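Local coordinates for protein saframycin Mx1 synthetase B (Legionella pneumophila subsp. pneumophila, PDB 3KXW) that is a fatty acid AMP ligase of the ANL clan of AMP-binding enzymes and binds 5'-O-[(S)-(dodecanoyloxy)(hydroxy)phosphoryl]adenosine, at residues A[189-194]-A[408-413]; A[401-406]-A[437-442]. One frame throughout, in Å; residues are numbered along the deposited sequence.

Interaction 1 (A[189-194]-A[408-413]); sequences HHNLLD and SVAKGY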
# COMPACT_ATOMS: atom_id res chain seq x y z
N HIS A 189 0.39 -14.92 -14.01
CA HIS A 189 0.79 -14.06 -15.11
C HIS A 189 -0.42 -13.44 -15.81
O HIS A 189 -0.37 -12.28 -16.23
CB HIS A 189 1.68 -14.83 -16.09
CG HIS A 189 3.09 -14.96 -15.62
ND1 HIS A 189 3.99 -13.93 -15.71
CD2 HIS A 189 3.76 -15.99 -15.03
CE1 HIS A 189 5.15 -14.30 -15.20
NE2 HIS A 189 5.04 -15.55 -14.78
N HIS A 190 -1.49 -14.21 -15.95
CA HIS A 190 -2.74 -13.73 -16.56
C HIS A 190 -3.43 -12.70 -15.65
O HIS A 190 -3.94 -11.68 -16.13
CB HIS A 190 -3.66 -14.94 -16.89
CG HIS A 190 -4.87 -14.61 -17.70
ND1 HIS A 190 -4.81 -14.19 -19.01
CD2 HIS A 190 -6.19 -14.73 -17.42
CE1 HIS A 190 -6.03 -14.01 -19.48
NE2 HIS A 190 -6.89 -14.32 -18.53
N ASN A 191 -3.43 -12.94 -14.34
CA ASN A 191 -4.01 -11.98 -13.40
C ASN A 191 -3.35 -10.63 -13.55
O ASN A 191 -4.00 -9.60 -13.60
CB ASN A 191 -3.76 -12.40 -11.94
CG ASN A 191 -4.64 -13.56 -11.48
OD1 ASN A 191 -5.77 -13.76 -11.95
ND2 ASN A 191 -4.12 -14.31 -10.51
N LEU A 192 -2.02 -10.66 -13.57
CA LEU A 192 -1.20 -9.47 -13.61
C LEU A 192 -1.45 -8.67 -14.89
O LEU A 192 -1.76 -7.48 -14.83
CB LEU A 192 0.27 -9.86 -13.50
CG LEU A 192 1.27 -8.70 -13.63
CD1 LEU A 192 1.06 -7.66 -12.52
CD2 LEU A 192 2.69 -9.23 -13.61
N LEU A 193 -1.32 -9.32 -16.04
CA LEU A 193 -1.58 -8.60 -17.29
C LEU A 193 -3.01 -8.08 -17.35
O LEU A 193 -3.26 -7.00 -17.85
CB LEU A 193 -1.28 -9.47 -18.51
CG LEU A 193 0.19 -9.86 -18.79
CD1 LEU A 193 0.22 -10.77 -20.05
CD2 LEU A 193 1.06 -8.62 -18.98
N ASP A 194 -3.97 -8.85 -16.85
CA ASP A 194 -5.33 -8.37 -16.91
C ASP A 194 -5.47 -7.06 -16.14
O ASP A 194 -6.12 -6.10 -16.60
CB ASP A 194 -6.29 -9.37 -16.30
CG ASP A 194 -7.73 -8.94 -16.49
OD1 ASP A 194 -8.20 -9.03 -17.63
OD2 ASP A 194 -8.37 -8.50 -15.52
N SER A 408 -8.80 -10.76 -13.12
CA SER A 408 -7.80 -10.23 -12.18
C SER A 408 -7.89 -10.88 -10.80
O SER A 408 -7.04 -10.66 -9.94
CB SER A 408 -7.95 -8.69 -12.02
OG SER A 408 -7.52 -8.00 -13.20
N VAL A 409 -8.94 -11.66 -10.57
CA VAL A 409 -9.08 -12.31 -9.27
C VAL A 409 -8.05 -13.41 -9.13
O VAL A 409 -7.95 -14.30 -9.97
CB VAL A 409 -10.49 -12.87 -9.05
CG1 VAL A 409 -10.49 -13.81 -7.85
CG2 VAL A 409 -11.50 -11.71 -8.86
N ALA A 410 -7.29 -13.32 -8.05
CA ALA A 410 -6.14 -14.19 -7.82
C ALA A 410 -6.55 -15.64 -7.54
O ALA A 410 -7.72 -15.97 -7.33
CB ALA A 410 -5.29 -13.64 -6.69
N LYS A 411 -5.53 -16.50 -7.50
CA LYS A 411 -5.70 -17.93 -7.43
C LYS A 411 -5.90 -18.50 -6.00
O LYS A 411 -6.34 -19.63 -5.82
CB LYS A 411 -4.48 -18.59 -8.10
CG LYS A 411 -4.41 -20.12 -7.99
CD LYS A 411 -5.68 -20.79 -8.47
CE LYS A 411 -5.46 -22.28 -8.67
NZ LYS A 411 -6.69 -22.93 -9.24
N GLY A 412 -5.58 -17.72 -4.98
CA GLY A 412 -5.72 -18.20 -3.62
C GLY A 412 -4.61 -17.63 -2.76
O GLY A 412 -3.88 -16.75 -3.18
N TYR A 413 -4.49 -18.15 -1.55
CA TYR A 413 -3.39 -17.80 -0.67
C TYR A 413 -2.42 -18.98 -0.64
O TYR A 413 -2.84 -20.13 -0.46
CB TYR A 413 -3.91 -17.57 0.75
CG TYR A 413 -4.93 -16.46 0.88
CD1 TYR A 413 -4.60 -15.14 0.57
CD2 TYR A 413 -6.20 -16.72 1.35
CE1 TYR A 413 -5.55 -14.12 0.73
CE2 TYR A 413 -7.14 -15.73 1.50
CZ TYR A 413 -6.81 -14.42 1.18
OH TYR A 413 -7.79 -13.45 1.36
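Asn191 and Asp194 in the first two turns of helix 189-202 meet Ser408, Val409 and Ala410 of the loop between strand 400-405 and helix 417-424, a small helix-to-loop contact inside the AMP-binding part of this ANL-type protein. The segment runs past the start of the helix as an irregular loop, nearest where the CA atoms of Asn191 and Ser408 lie 4.3 Å apart. Only about 225 Å² is buried between the two segments, and most of it belongs to Asn191 and Ser408. The Asn191 side chain leans against the loop backbone, its amide end lying beside the Val409 carbonyl and the Ala410 CA, with its CG 3.7 Å from Val409 O. The side chain of Ala410 also touches Phe424 on helix 417-424 and Val185 of strand 184-188, while backbone bonds from Lys411 and Gly412 to Met186 tie the loop to that same strand, which leads directly into the helix. Three residues after Asn191, Asp194 reaches the loop from the same flank of the helix. Its CG stands trans to the backbone N (chi1 -174°), which carries the carboxylate out to Ser408; Lys198 forms a salt bridge with the oxygen used there. The Ser408 hydroxyl, which also bonds to Asn195, donates to the anti lone pair of Asp194 OD2, with OG and OD2 2.5 Å apart.

Interaction 2 (A[401-406]-A[437-442]); sequences EIWVQS and YLRTGD. With 1ZZ (5'-O-[(S)-(dodecanoyloxy)(hydroxy)phosphoryl]adenosine), chain B.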
# COMPACT_ATOMS: atom_id res chain seq x y z
N GLU A 401 -21.71 -7.22 1.60
CA GLU A 401 -20.30 -7.47 1.34
C GLU A 401 -19.97 -7.24 -0.13
O GLU A 401 -20.75 -7.56 -1.02
CB GLU A 401 -19.88 -8.88 1.77
CG GLU A 401 -18.37 -9.09 1.64
CD GLU A 401 -17.92 -10.49 2.06
OE1 GLU A 401 -18.76 -11.42 2.09
OE2 GLU A 401 -16.73 -10.68 2.36
N ILE A 402 -18.80 -6.68 -0.37
CA ILE A 402 -18.35 -6.44 -1.72
C ILE A 402 -17.78 -7.75 -2.24
O ILE A 402 -16.81 -8.26 -1.71
CB ILE A 402 -17.32 -5.30 -1.75
CG1 ILE A 402 -18.02 -3.99 -1.33
CG2 ILE A 402 -16.68 -5.18 -3.15
CD1 ILE A 402 -17.07 -2.85 -0.94
N TRP A 403 -18.44 -8.31 -3.25
CA TRP A 403 -17.96 -9.51 -3.94
C TRP A 403 -17.43 -9.14 -5.33
O TRP A 403 -18.03 -8.31 -6.03
CB TRP A 403 -19.09 -10.55 -4.09
CG TRP A 403 -19.44 -11.25 -2.81
CD1 TRP A 403 -19.28 -10.77 -1.55
CD2 TRP A 403 -20.04 -12.55 -2.68
NE1 TRP A 403 -19.72 -11.70 -0.63
CE2 TRP A 403 -20.20 -12.80 -1.30
CE3 TRP A 403 -20.47 -13.52 -3.59
CZ2 TRP A 403 -20.73 -14.00 -0.81
CZ3 TRP A 403 -21.01 -14.71 -3.11
CH2 TRP A 403 -21.14 -14.93 -1.73
N VAL A 404 -16.34 -9.78 -5.74
CA VAL A 404 -15.66 -9.39 -6.98
C VAL A 404 -15.46 -10.59 -7.89
O VAL A 404 -15.19 -11.68 -7.41
CB VAL A 404 -14.29 -8.77 -6.66
CG1 VAL A 404 -13.57 -8.36 -7.93
CG2 VAL A 404 -14.48 -7.58 -5.71
N GLN A 405 -15.59 -10.37 -9.20
CA GLN A 405 -15.25 -11.40 -10.19
C GLN A 405 -14.59 -10.81 -11.42
O GLN A 405 -15.08 -9.82 -11.97
CB GLN A 405 -16.50 -12.21 -10.61
CG GLN A 405 -16.27 -13.07 -11.87
CD GLN A 405 -17.46 -13.96 -12.20
OE1 GLN A 405 -18.58 -13.48 -12.43
NE2 GLN A 405 -17.22 -15.27 -12.22
N SER A 406 -13.49 -11.40 -11.86
CA SER A 406 -12.88 -11.06 -13.14
C SER A 406 -11.59 -11.86 -13.32
O SER A 406 -11.15 -12.57 -12.41
CB SER A 406 -12.53 -9.56 -13.22
OG SER A 406 -11.25 -9.30 -12.63
N TYR A 437 -17.01 -16.07 -6.63
CA TYR A 437 -16.64 -14.69 -6.35
C TYR A 437 -15.57 -14.59 -5.27
O TYR A 437 -15.51 -15.43 -4.37
CB TYR A 437 -17.88 -13.93 -5.87
CG TYR A 437 -18.90 -13.69 -6.97
CD1 TYR A 437 -19.88 -14.64 -7.25
CD2 TYR A 437 -18.88 -12.53 -7.71
CE1 TYR A 437 -20.81 -14.42 -8.25
CE2 TYR A 437 -19.80 -12.31 -8.71
CZ TYR A 437 -20.76 -13.26 -8.98
OH TYR A 437 -21.67 -13.02 -9.99
N LEU A 438 -14.76 -13.54 -5.36
CA LEU A 438 -13.92 -13.14 -4.26
C LEU A 438 -14.73 -12.41 -3.20
O LEU A 438 -15.39 -11.40 -3.49
CB LEU A 438 -12.79 -12.24 -4.76
CG LEU A 438 -12.03 -11.40 -3.74
CD1 LEU A 438 -11.23 -12.30 -2.78
CD2 LEU A 438 -11.14 -10.45 -4.52
N ARG A 439 -14.70 -12.92 -1.98
CA ARG A 439 -15.31 -12.24 -0.85
C ARG A 439 -14.30 -11.30 -0.18
O ARG A 439 -13.32 -11.75 0.40
CB ARG A 439 -15.85 -13.28 0.14
CG ARG A 439 -16.99 -14.16 -0.43
CD ARG A 439 -17.70 -15.02 0.65
NE ARG A 439 -18.45 -14.22 1.63
CZ ARG A 439 -19.25 -14.74 2.56
NH1 ARG A 439 -19.42 -16.06 2.64
NH2 ARG A 439 -19.89 -13.95 3.40
N THR A 440 -14.51 -9.98 -0.27
CA THR A 440 -13.46 -9.05 0.14
C THR A 440 -13.35 -8.82 1.64
O THR A 440 -12.32 -8.33 2.13
CB THR A 440 -13.64 -7.69 -0.55
OG1 THR A 440 -14.87 -7.09 -0.10
CG2 THR A 440 -13.70 -7.90 -2.06
N GLY A 441 -14.42 -9.10 2.37
CA GLY A 441 -14.48 -8.70 3.76
C GLY A 441 -14.87 -7.25 3.96
O GLY A 441 -15.02 -6.78 5.08
N ASP A 442 -15.04 -6.53 2.85
CA ASP A 442 -15.43 -5.12 2.86
C ASP A 442 -16.94 -4.93 2.73
O ASP A 442 -17.59 -5.68 2.01
CB ASP A 442 -14.73 -4.39 1.71
CG ASP A 442 -13.24 -4.36 1.86
OD1 ASP A 442 -12.77 -4.09 2.98
OD2 ASP A 442 -12.53 -4.60 0.86
P 1ZZ B . -4.51 -4.40 0.21
C1 1ZZ B . -1.11 3.84 -11.40
N1 1ZZ B . -9.41 -0.30 0.90
O1 1ZZ B . -5.09 -1.33 -0.74
C2 1ZZ B . -1.74 3.69 -10.01
N2 1ZZ B . -9.33 0.82 -1.04
O2 1ZZ B . -4.34 -3.51 -1.19
C3 1ZZ B . -3.00 2.82 -10.03
N3 1ZZ B . -11.36 1.06 2.01
O3 1ZZ B . -4.70 -5.79 -0.14
C4 1ZZ B . -3.36 2.33 -8.62
N4 1ZZ B . -12.13 2.83 0.58
O4 1ZZ B . -3.17 -4.20 1.08
C5 1ZZ B . -4.81 1.84 -8.50
N5 1ZZ B . -11.35 3.24 -1.59
O5 1ZZ B . -5.78 -3.84 1.13
C6 1ZZ B . -5.08 1.50 -7.03
O6 1ZZ B . -7.77 -1.92 1.80
C7 1ZZ B . -6.49 1.13 -6.51
O7 1ZZ B . -10.32 -2.76 2.92
C8 1ZZ B . -6.72 0.93 -5.00
O8 1ZZ B . -9.86 -4.60 1.33
C9 1ZZ B . -6.29 -0.49 -4.61
C10 1ZZ B . -5.78 -0.63 -3.15
C11 1ZZ B . -5.14 -2.04 -2.99
C12 1ZZ B . -5.26 -2.47 -1.52
C13 1ZZ B . -7.07 -3.70 0.58
C14 1ZZ B . -7.95 -3.18 1.54
C15 1ZZ B . -9.46 -3.33 1.14
C16 1ZZ B . -10.09 -2.44 1.88
C17 1ZZ B . -9.16 -1.33 1.80
C18 1ZZ B . -8.79 -0.15 -0.41
C19 1ZZ B . -10.36 1.41 -0.12
C20 1ZZ B . -10.42 0.72 0.98
C21 1ZZ B . -12.15 2.09 1.85
C22 1ZZ B . -11.34 2.55 -0.32
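Glu401 OE1 receives three N-H groups: NE and NH2 of Arg439 across the strand pair and NE1 of Trp403 from its own strand. Arg439 grips it side-on, NE at 2.9 Å from OE1 on the syn side and NH2 nearly in line with the C-O bond, and the oxygen lies in the guanidinium plane. Trp403 NE1 comes instead from above the carboxylate, 58° out of its plane, also 2.9 Å from OE1. The second oxygen, OE2, turns its anti lone pair to Gly441 N at 2.8 Å. With both oxygens held, the extended Glu401 chain is fixed at the corner where the opposite strand bends. Beside it Arg439 runs along the Trp403 indole: CG makes a CH-pi contact over the five-membered ring, 3.9 Å from its centroid, and the bend at chi3 (67°) turns a face of the guanidinium to Trp403 CZ2, the two planes 42° apart. NH2 also reaches Pro388 O. Tyr437 packs against the indole too, its CB 3.5 Å from Trp403 CE3.

The backbones are antiparallel, Val404 and Leu438 forming a hydrogen-bonded pair and Trp403 and Arg439 a non-hydrogen-bonded one. Ile402 O accepts from both N and OG1 of Thr440, and OG1 in turn accepts from Asp442 N, an ST turn at the bend. Past it, Asp442 accepts one hydroxyl of 5'-O-[(S)-(dodecanoyloxy)(hydroxy)phosphoryl]adenosine on each carboxylate oxygen, O7 on OD1 and O8 on OD2, with O8 and OD2 2.7 Å apart. Arg456 and Tyr327 also bind this carboxylate. Strand 401-405 lies between strand 382-386 and a partner that turns a corner at Gly441, from strand 438-440 into strand 442-447; strand 450-456 packs against Ile402, and helix 417-424 bonds to Arg439 through Ala423.

The centres of interactions 1 and 2 lie 14 Å apart, on the same side of the chain's centre. Their segments alternate in sequence: helix 189-202 comes first, then strand 400-405, the 408-413 loop and finally the strand at 438-440. Interaction 2 sits within the antiparallel sheet, and the loop of interaction 1 is the continuation of its strand 400-405, carrying the chain past helix 189-202 before helix 417-424 begins. Val409 bridges the two, its methyl groups packing on Val404 and Leu438. Beyond one end of the strand pair the chain meets helix 189-202, while the bend at the other end brings Asp442 to the ligand; the side chain of Ala410 is about 10 Å from the bound ligand.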